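Local coordinates for germination protein YpeB (Bacillus megaterium QM B1551, PDB 5BOI), which takes part in the germination of Bacillus spores, the chain here being its C-terminal PepSY-containing domain, which probably has an inhibitory role, at residues Ser84-Asp87 with Ala88-Ala92; Lys94-Asp98 with His99-Ser103; Val128-Tyr131 with Pro132-Val135; Lys138-Glu142 with Asp143-Ile147. All coordinates share one frame; numbering follows the deposited sequence. Where two conformers were deposited one is given.

Interaction 1 (Ser84-Asp87 with Ala88-Ala92); sequences SLND and AMNKA
The carboxamides of N86 and N90 are the flat groups on the outer side of the first two turns of the helix. Over one face of the N90 amide sits N86 O, 3.6 Å from N90 CG and about as far from ND2, while the ND2 atoms of N86 and N90 both donate to water 1, each at 3.1 Å. The N86 amide is met differently: its OD1 lies 3.9 Å from M89 SD, and the M89 side chain crosses it at about a right angle. That side chain leaves the backbone with CG anti to the carbonyl carbon (chi1 -64°) and runs on extended, which carries CE to L85 CG at 3.6 Å. M89 was modelled in two conformers, so its contacts hold for one of them. Before the helix, S84 is the N-cap: its OG accepts from D87 N at 2.9 Å with an N-H...O angle of 158°. Regular i to i+4 bonds follow from A88, M89, N90 and K91 to S84, L85, N86 and D87. On the inner side L85, A88 and M89 all rest on F118 of strand 115-123. The chemistry is therefore divided by side. Serine takes up an amide N-H that has no preceding helical carbonyl, the two amides share a water at the surface, and apolar groups face the strands; D87 OD2 and K91 NZ, 5.3 Å apart, probably attract only at a distance.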
# COMPACT_ATOMS: atom_id res chain seq x y z
N SER A 84 -17.20 -7.76 6.73
CA SER A 84 -16.54 -6.90 7.71
C SER A 84 -15.28 -6.25 7.15
O SER A 84 -14.72 -6.73 6.14
CB SER A 84 -16.18 -7.70 8.97
OG SER A 84 -15.26 -8.73 8.65
N LEU A 85 -14.81 -5.20 7.81
CA LEU A 85 -13.55 -4.58 7.47
C LEU A 85 -12.44 -5.60 7.64
O LEU A 85 -11.50 -5.66 6.84
CB LEU A 85 -13.27 -3.35 8.35
CG LEU A 85 -12.06 -2.54 7.89
CD1 LEU A 85 -12.23 -2.06 6.45
CD2 LEU A 85 -11.81 -1.33 8.81
N ASN A 86 -12.55 -6.42 8.67
CA ASN A 86 -11.56 -7.46 8.92
C ASN A 86 -11.50 -8.47 7.78
O ASN A 86 -10.42 -8.86 7.35
CB ASN A 86 -11.85 -8.17 10.23
CG ASN A 86 -10.70 -9.04 10.68
OD1 ASN A 86 -9.53 -8.63 10.63
ND2 ASN A 86 -11.01 -10.27 11.08
N ASP A 87 -12.66 -8.88 7.27
CA ASP A 87 -12.70 -9.77 6.11
C ASP A 87 -12.09 -9.11 4.88
O ASP A 87 -11.38 -9.77 4.10
CB ASP A 87 -14.15 -10.20 5.80
CG ASP A 87 -14.68 -11.20 6.81
OD1 ASP A 87 -13.87 -11.90 7.45
OD2 ASP A 87 -15.91 -11.33 6.93
N ALA A 88 -12.33 -7.82 4.72
CA ALA A 88 -11.79 -7.10 3.57
C ALA A 88 -10.27 -7.07 3.68
O ALA A 88 -9.58 -7.23 2.68
CB ALA A 88 -12.36 -5.70 3.49
N MET A 89 -9.78 -6.87 4.90
CA MET A 89 -8.34 -6.84 5.20
C MET A 89 -7.68 -8.12 4.70
O MET A 89 -6.62 -8.08 4.06
CB MET A 89 -8.09 -6.70 6.71
CG MET A 89 -8.58 -5.41 7.34
SD MET A 89 -8.25 -5.29 9.12
CE MET A 89 -9.11 -3.81 9.57
N ASN A 90 -8.31 -9.24 5.01
CA ASN A 90 -7.78 -10.55 4.63
C ASN A 90 -7.75 -10.77 3.13
O ASN A 90 -6.77 -11.32 2.60
CB ASN A 90 -8.60 -11.67 5.29
CG ASN A 90 -8.38 -11.72 6.79
OD1 ASN A 90 -7.36 -11.23 7.29
ND2 ASN A 90 -9.32 -12.32 7.51
N LYS A 91 -8.82 -10.34 2.47
CA LYS A 91 -8.93 -10.42 1.02
C LYS A 91 -7.88 -9.57 0.31
O LYS A 91 -7.31 -9.98 -0.71
CB LYS A 91 -10.33 -10.01 0.59
CG LYS A 91 -11.40 -11.01 1.04
CD LYS A 91 -12.73 -10.75 0.35
CE LYS A 91 -13.70 -11.91 0.56
NZ LYS A 91 -14.04 -12.14 1.99
N ALA A 92 -7.62 -8.40 0.88
CA ALA A 92 -6.58 -7.50 0.35
C ALA A 92 -5.21 -8.17 0.48
O ALA A 92 -4.42 -8.20 -0.47
CB ALA A 92 -6.60 -6.16 1.08
O HOH W 1 -9.17 -12.74 10.54

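Interaction 2 (Lys94-Asp98 with His99-Ser103); sequences KFLKD and HRFES
The C-terminal end of helix 85-98 is closed by H99 and F101, which turn back onto the carbonyls of F95 and L96. L96 O accepts twice, from F101 N at 3.0 Å and from H99 N at 3.1 Å, the two donors arriving from opposite faces of its carbonyl plane. R100 has a positive phi of 71°, which lets the chain reverse. H99 holds CG anti to the carbonyl carbon (chi1 -70°), which turns its ring back towards F95. H99 ND1 donates to F95 O at 2.9 Å, that oxygen lying in the imidazole plane. The same ring makes an offset stack with the F95 ring, centroids 4.1 Å apart and planes at 29°, and bond and stack together probably fix its rotation; D98 O lies over its other face. Replacing this histidine by alanine removes the ring, which is likely to leave F95 O without its imidazole donor and the F95 ring without this stacking partner. K97 NZ and E102 OE1 form a long salt bridge (3.8 Å). L96 CD2 packs on F101 CB at 3.9 Å. F22 meets both stacked rings edge-to-face, F149 of strand 146-150 does the same to F101, and F95 and L96 lie on M137 of strand 134-140.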
# COMPACT_ATOMS: atom_id res chain seq x y z
N LYS A 94 -4.55 -11.34 0.66
CA LYS A 94 -4.48 -12.50 -0.24
C LYS A 94 -4.25 -12.06 -1.68
O LYS A 94 -3.48 -12.68 -2.42
CB LYS A 94 -5.77 -13.32 -0.17
CG LYS A 94 -5.78 -14.49 -1.18
CD LYS A 94 -7.16 -15.12 -1.34
CE LYS A 94 -7.12 -16.32 -2.31
NZ LYS A 94 -5.90 -17.17 -2.14
N PHE A 95 -4.94 -10.99 -2.07
CA PHE A 95 -4.83 -10.46 -3.42
C PHE A 95 -3.37 -10.12 -3.73
O PHE A 95 -2.85 -10.53 -4.78
CB PHE A 95 -5.71 -9.22 -3.59
CG PHE A 95 -5.59 -8.58 -4.94
CD1 PHE A 95 -6.36 -9.03 -5.99
CD2 PHE A 95 -4.72 -7.53 -5.15
CE1 PHE A 95 -6.26 -8.44 -7.24
CE2 PHE A 95 -4.61 -6.94 -6.40
CZ PHE A 95 -5.40 -7.40 -7.44
N LEU A 96 -2.72 -9.40 -2.82
CA LEU A 96 -1.33 -8.99 -3.03
C LEU A 96 -0.43 -10.21 -3.24
O LEU A 96 0.34 -10.26 -4.19
CB LEU A 96 -0.80 -8.15 -1.87
CG LEU A 96 -1.43 -6.75 -1.80
CD1 LEU A 96 -1.03 -6.02 -0.54
CD2 LEU A 96 -1.03 -5.96 -3.03
N LYS A 97 -0.56 -11.20 -2.35
CA LYS A 97 0.25 -12.40 -2.44
C LYS A 97 -0.04 -13.17 -3.73
O LYS A 97 0.87 -13.72 -4.34
CB LYS A 97 0.02 -13.29 -1.22
CG LYS A 97 0.19 -12.54 0.10
CD LYS A 97 0.88 -13.36 1.16
CE LYS A 97 1.71 -12.48 2.07
NZ LYS A 97 2.81 -11.78 1.34
N ASP A 98 -1.30 -13.19 -4.15
CA ASP A 98 -1.68 -13.87 -5.38
C ASP A 98 -1.16 -13.18 -6.64
O ASP A 98 -1.08 -13.80 -7.71
CB ASP A 98 -3.20 -14.02 -5.50
CG ASP A 98 -3.78 -15.00 -4.50
OD1 ASP A 98 -3.01 -15.81 -3.95
OD2 ASP A 98 -5.01 -14.98 -4.29
N HIS A 99 -0.79 -11.90 -6.53
CA HIS A 99 -0.39 -11.15 -7.71
C HIS A 99 1.05 -10.65 -7.64
O HIS A 99 1.35 -9.58 -8.16
CB HIS A 99 -1.35 -9.98 -7.94
CG HIS A 99 -2.71 -10.42 -8.38
ND1 HIS A 99 -3.67 -10.86 -7.49
CD2 HIS A 99 -3.25 -10.53 -9.61
CE1 HIS A 99 -4.76 -11.21 -8.16
NE2 HIS A 99 -4.53 -11.02 -9.45
N ARG A 100 1.91 -11.43 -6.99
CA ARG A 100 3.36 -11.23 -6.97
C ARG A 100 3.84 -10.02 -6.17
O ARG A 100 4.97 -9.57 -6.35
CB ARG A 100 3.91 -11.13 -8.40
CG ARG A 100 4.01 -12.46 -9.12
CD ARG A 100 4.28 -12.28 -10.62
NE ARG A 100 4.93 -11.00 -10.92
CZ ARG A 100 5.02 -10.48 -12.14
NH1 ARG A 100 5.63 -9.32 -12.32
NH2 ARG A 100 4.49 -11.12 -13.17
N PHE A 101 2.99 -9.50 -5.30
CA PHE A 101 3.41 -8.47 -4.36
C PHE A 101 3.67 -9.13 -3.03
O PHE A 101 2.76 -9.26 -2.20
CB PHE A 101 2.37 -7.36 -4.23
CG PHE A 101 2.28 -6.47 -5.44
CD1 PHE A 101 3.10 -5.37 -5.56
CD2 PHE A 101 1.40 -6.76 -6.46
CE1 PHE A 101 3.04 -4.55 -6.67
CE2 PHE A 101 1.33 -5.95 -7.58
CZ PHE A 101 2.15 -4.85 -7.69
N GLU A 102 4.90 -9.59 -2.85
CA GLU A 102 5.30 -10.31 -1.65
C GLU A 102 6.08 -9.39 -0.70
O GLU A 102 6.58 -8.35 -1.12
CB GLU A 102 6.16 -11.53 -2.00
CG GLU A 102 5.73 -12.28 -3.25
CD GLU A 102 4.35 -12.90 -3.12
OE1 GLU A 102 3.98 -13.27 -1.99
OE2 GLU A 102 3.65 -13.01 -4.15
N SER A 103 6.15 -9.81 0.56
CA SER A 103 6.92 -9.12 1.60
C SER A 103 6.33 -7.75 1.96
O SER A 103 7.06 -6.81 2.27
CB SER A 103 8.39 -8.96 1.20
OG SER A 103 8.53 -7.95 0.22
O HOH W 2 2.82 -9.43 0.50

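Interaction 3 (Val128-Tyr131 with Pro132-Val135); sequences VRIY and PDSV
I130 and D133 lie side by side and point the same way, the methyl CG2 of I130 placed over a face of the D133 carboxylate. The evidence is the near-equal spacing: I130 CG2 is 3.6 Å from D133 CG, 3.8 Å from OD1 and 3.7 Å from OD2. With chi1 at -48°, I130 holds CG2 anti to its own backbone nitrogen, the direction in which that carboxylate stands. Its CG2 also meets P132 CD at 3.9 Å, and the proline ring is bordered on another side by Y131 CB, 3.6 Å from the same CD. The Y131 side chain points away from the turn overall, and its ring meets F216 edge-to-face. The backbone beneath is a type I beta turn from I130 to D133, with P132 at its third position, closed by D133 N to I130 O at 3.1 Å; the donor stands 49° out of the carbonyl plane, well off the lone-pair directions. D133 is then the centre of an inverse gamma turn, and these bends carry the chain from strand 129-130, parallel to strand 182-192, into strand 134-140. The carboxylate thus has an apolar cover on one face and charged neighbours at OD2: a salt bridge to R161 NH2, and E122 OE1 close by with like charge. R161 would be expected to stabilise the charged form, whereas E122 probably raises the affinity of one carboxylate for a proton.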
# COMPACT_ATOMS: atom_id res chain seq x y z
N VAL A 128 12.52 -5.28 8.93
CA VAL A 128 12.40 -3.81 9.07
C VAL A 128 11.28 -3.29 8.14
O VAL A 128 11.25 -3.62 6.94
CB VAL A 128 13.73 -3.09 8.75
CG1 VAL A 128 13.56 -1.57 8.96
CG2 VAL A 128 14.88 -3.63 9.62
N ARG A 129 10.37 -2.48 8.67
CA ARG A 129 9.24 -1.96 7.88
C ARG A 129 9.63 -0.65 7.19
O ARG A 129 10.00 0.32 7.85
CB ARG A 129 8.02 -1.74 8.77
CG ARG A 129 7.39 -3.08 9.13
CD ARG A 129 6.39 -3.05 10.26
NE ARG A 129 6.15 -4.43 10.69
CZ ARG A 129 5.17 -4.81 11.51
NH1 ARG A 129 4.33 -3.91 12.00
NH2 ARG A 129 5.04 -6.09 11.82
N ILE A 130 9.55 -0.64 5.86
CA ILE A 130 9.98 0.52 5.09
C ILE A 130 8.72 1.30 4.68
O ILE A 130 8.12 1.04 3.63
CB ILE A 130 10.77 0.13 3.83
CG1 ILE A 130 11.86 -0.90 4.13
CG2 ILE A 130 11.30 1.35 3.12
CD1 ILE A 130 12.93 -0.40 5.08
N TYR A 131 8.31 2.22 5.53
CA TYR A 131 7.05 2.93 5.30
C TYR A 131 6.97 3.74 3.98
O TYR A 131 5.89 3.81 3.40
CB TYR A 131 6.73 3.81 6.51
CG TYR A 131 6.09 2.98 7.62
CD1 TYR A 131 6.87 2.25 8.50
CD2 TYR A 131 4.72 2.94 7.77
CE1 TYR A 131 6.30 1.48 9.49
CE2 TYR A 131 4.13 2.19 8.75
CZ TYR A 131 4.90 1.46 9.59
OH TYR A 131 4.27 0.72 10.56
N PRO A 132 8.09 4.32 3.49
CA PRO A 132 8.02 5.00 2.18
C PRO A 132 7.64 4.08 1.01
O PRO A 132 7.08 4.55 0.02
CB PRO A 132 9.44 5.53 1.99
CG PRO A 132 9.97 5.70 3.38
CD PRO A 132 9.39 4.57 4.16
N ASP A 133 7.96 2.80 1.12
CA ASP A 133 7.75 1.83 0.04
C ASP A 133 6.39 1.16 0.19
O ASP A 133 6.28 0.02 0.69
CB ASP A 133 8.88 0.80 0.04
CG ASP A 133 10.24 1.43 -0.28
OD1 ASP A 133 10.34 2.68 -0.26
OD2 ASP A 133 11.21 0.69 -0.55
N SER A 134 5.35 1.86 -0.22
CA SER A 134 3.99 1.47 0.14
C SER A 134 3.08 1.13 -1.04
O SER A 134 3.27 1.57 -2.18
CB SER A 134 3.34 2.59 0.97
OG SER A 134 3.15 3.77 0.21
N VAL A 135 2.07 0.33 -0.73
CA VAL A 135 1.05 -0.07 -1.70
C VAL A 135 -0.30 0.26 -1.08
O VAL A 135 -0.54 -0.07 0.08
CB VAL A 135 1.14 -1.54 -2.03
CG1 VAL A 135 -0.00 -1.92 -2.99
CG2 VAL A 135 2.50 -1.87 -2.65

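Interaction 4 (Lys138-Glu142 with Asp143-Ile147); sequences KMSLE and DGSVI
Backbone hydrogen bonds hold K138-S140 against S145-I147. I147 N donates to K138 O at 2.8 Å and 170°, and S140 N donates to S145 O at 2.7 Å. M139 and V146 form the non-hydrogen-bonded antiparallel pair between these links, and M139 CA makes a CA-H...O contact with S145 O. A third bond, G144 N to S140 O at 2.8 Å, closes the loop; G144 has a positive phi (81°), at which a side chain would collide with the carbonyl oxygen of D143. This is the tip of the beta hairpin made by strands 134-140 and 146-150. Side-chain polar bonds shape the loop from within. S140 OG accepts from E142 N in an ST turn, and D143 OD1 accepts from S145 N at 3.0 Å in an Asx turn, the donor standing above the carboxylate plane. Water 3 connects S140 OG with D143 OD2, the latter bond weak. Apolar contacts flank the ladder. M139 and V146 project from the same face and cross obliquely, CE to CG2 at 3.8 Å in the one conformer of M139 considered. In I147, chi1 of 60° sets CG1 between the backbone N and the carbonyl carbon, where it reaches K138 CB at 3.9 Å; CG2 meets S140 CB at 4.0 Å. Its CD1 packs instead against the backbone, 3.7 Å from S140 N. Cut back to an alanine, this position would lose CG1, CG2 and CD1, which is likely to open a gap beside S140 and leave K138 CB without its apolar neighbour. I147 also touches M115 of strand 115-123 and R76.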
# COMPACT_ATOMS: atom_id res chain seq x y z
N LYS A 138 -7.98 -0.31 -2.20
CA LYS A 138 -9.35 -0.01 -1.83
C LYS A 138 -10.19 -1.21 -2.26
O LYS A 138 -10.07 -1.69 -3.39
CB LYS A 138 -9.86 1.28 -2.49
CG LYS A 138 -9.09 2.53 -2.05
CD LYS A 138 -9.50 3.75 -2.86
CE LYS A 138 -8.61 4.94 -2.49
NZ LYS A 138 -8.88 6.14 -3.33
N MET A 139 -10.99 -1.72 -1.33
CA MET A 139 -11.79 -2.92 -1.56
C MET A 139 -13.28 -2.60 -1.44
O MET A 139 -13.67 -1.79 -0.61
CB MET A 139 -11.44 -4.01 -0.54
CG MET A 139 -9.96 -4.25 -0.32
SD MET A 139 -9.15 -4.92 -1.76
CE MET A 139 -9.82 -6.57 -1.79
N SER A 140 -14.10 -3.24 -2.27
CA SER A 140 -15.55 -3.15 -2.10
C SER A 140 -15.97 -3.96 -0.89
O SER A 140 -15.65 -5.13 -0.80
CB SER A 140 -16.27 -3.69 -3.33
OG SER A 140 -17.65 -3.88 -3.01
N LEU A 141 -16.72 -3.37 0.02
CA LEU A 141 -17.28 -4.17 1.11
C LEU A 141 -18.57 -4.91 0.72
O LEU A 141 -19.15 -5.60 1.56
CB LEU A 141 -17.54 -3.29 2.34
CG LEU A 141 -16.27 -2.65 2.93
CD1 LEU A 141 -16.62 -1.87 4.17
CD2 LEU A 141 -15.18 -3.68 3.23
N GLU A 142 -19.00 -4.79 -0.54
CA GLU A 142 -20.19 -5.53 -1.01
C GLU A 142 -19.80 -6.95 -1.39
O GLU A 142 -20.57 -7.91 -1.15
CB GLU A 142 -20.85 -4.83 -2.22
CG GLU A 142 -22.19 -5.41 -2.65
CD GLU A 142 -22.97 -4.45 -3.56
OE1 GLU A 142 -23.41 -4.88 -4.65
OE2 GLU A 142 -23.15 -3.27 -3.19
N ASP A 143 -18.62 -7.09 -1.99
CA ASP A 143 -18.20 -8.40 -2.51
C ASP A 143 -16.72 -8.71 -2.31
O ASP A 143 -16.27 -9.79 -2.71
CB ASP A 143 -18.52 -8.52 -4.01
CG ASP A 143 -17.94 -7.38 -4.85
OD1 ASP A 143 -17.02 -6.66 -4.40
OD2 ASP A 143 -18.43 -7.21 -5.98
N GLY A 144 -15.96 -7.80 -1.70
CA GLY A 144 -14.57 -8.07 -1.44
C GLY A 144 -13.67 -7.85 -2.64
O GLY A 144 -12.47 -8.15 -2.58
N SER A 145 -14.22 -7.31 -3.71
CA SER A 145 -13.44 -7.05 -4.92
C SER A 145 -12.54 -5.83 -4.75
O SER A 145 -12.86 -4.91 -3.99
CB SER A 145 -14.34 -6.85 -6.14
OG SER A 145 -15.29 -5.81 -5.93
N VAL A 146 -11.43 -5.84 -5.49
CA VAL A 146 -10.53 -4.70 -5.57
C VAL A 146 -11.17 -3.60 -6.41
O VAL A 146 -11.68 -3.87 -7.50
CB VAL A 146 -9.16 -5.11 -6.17
CG1 VAL A 146 -8.23 -3.91 -6.27
CG2 VAL A 146 -8.51 -6.19 -5.32
N ILE A 147 -11.19 -2.38 -5.90
CA ILE A 147 -11.69 -1.25 -6.69
C ILE A 147 -10.68 -0.11 -6.83
O ILE A 147 -10.90 0.83 -7.59
CB ILE A 147 -12.99 -0.71 -6.10
CG1 ILE A 147 -12.78 -0.21 -4.68
CG2 ILE A 147 -14.06 -1.79 -6.13
CD1 ILE A 147 -14.11 0.09 -3.96
O HOH W 3 -19.01 -4.17 -5.28

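How the interactions relate
The four contacts come in series along the chain, all within the YpeB PepSY1 and PepSY2 domains. Interactions 1 and 2 take the start and the end of helix 85-98, their centres 15 Å apart. Interactions 3 and 4 lie at opposite ends of one strand, 134-140. Their centres are about 23 Å apart. Interaction 1 is 9 Å from interaction 4, centre to centre, where A88 packs on L141 and K91 on G144. F95 of interaction 2 rests on V146 of interaction 4, and L96 on V135 of interaction 3. Interactions 1, 2 and 4 thus mark the ends of a helix and the hairpin it packs on, while interaction 3 is the corner leading from strand 129-130, paired with 182-192, into that hairpin.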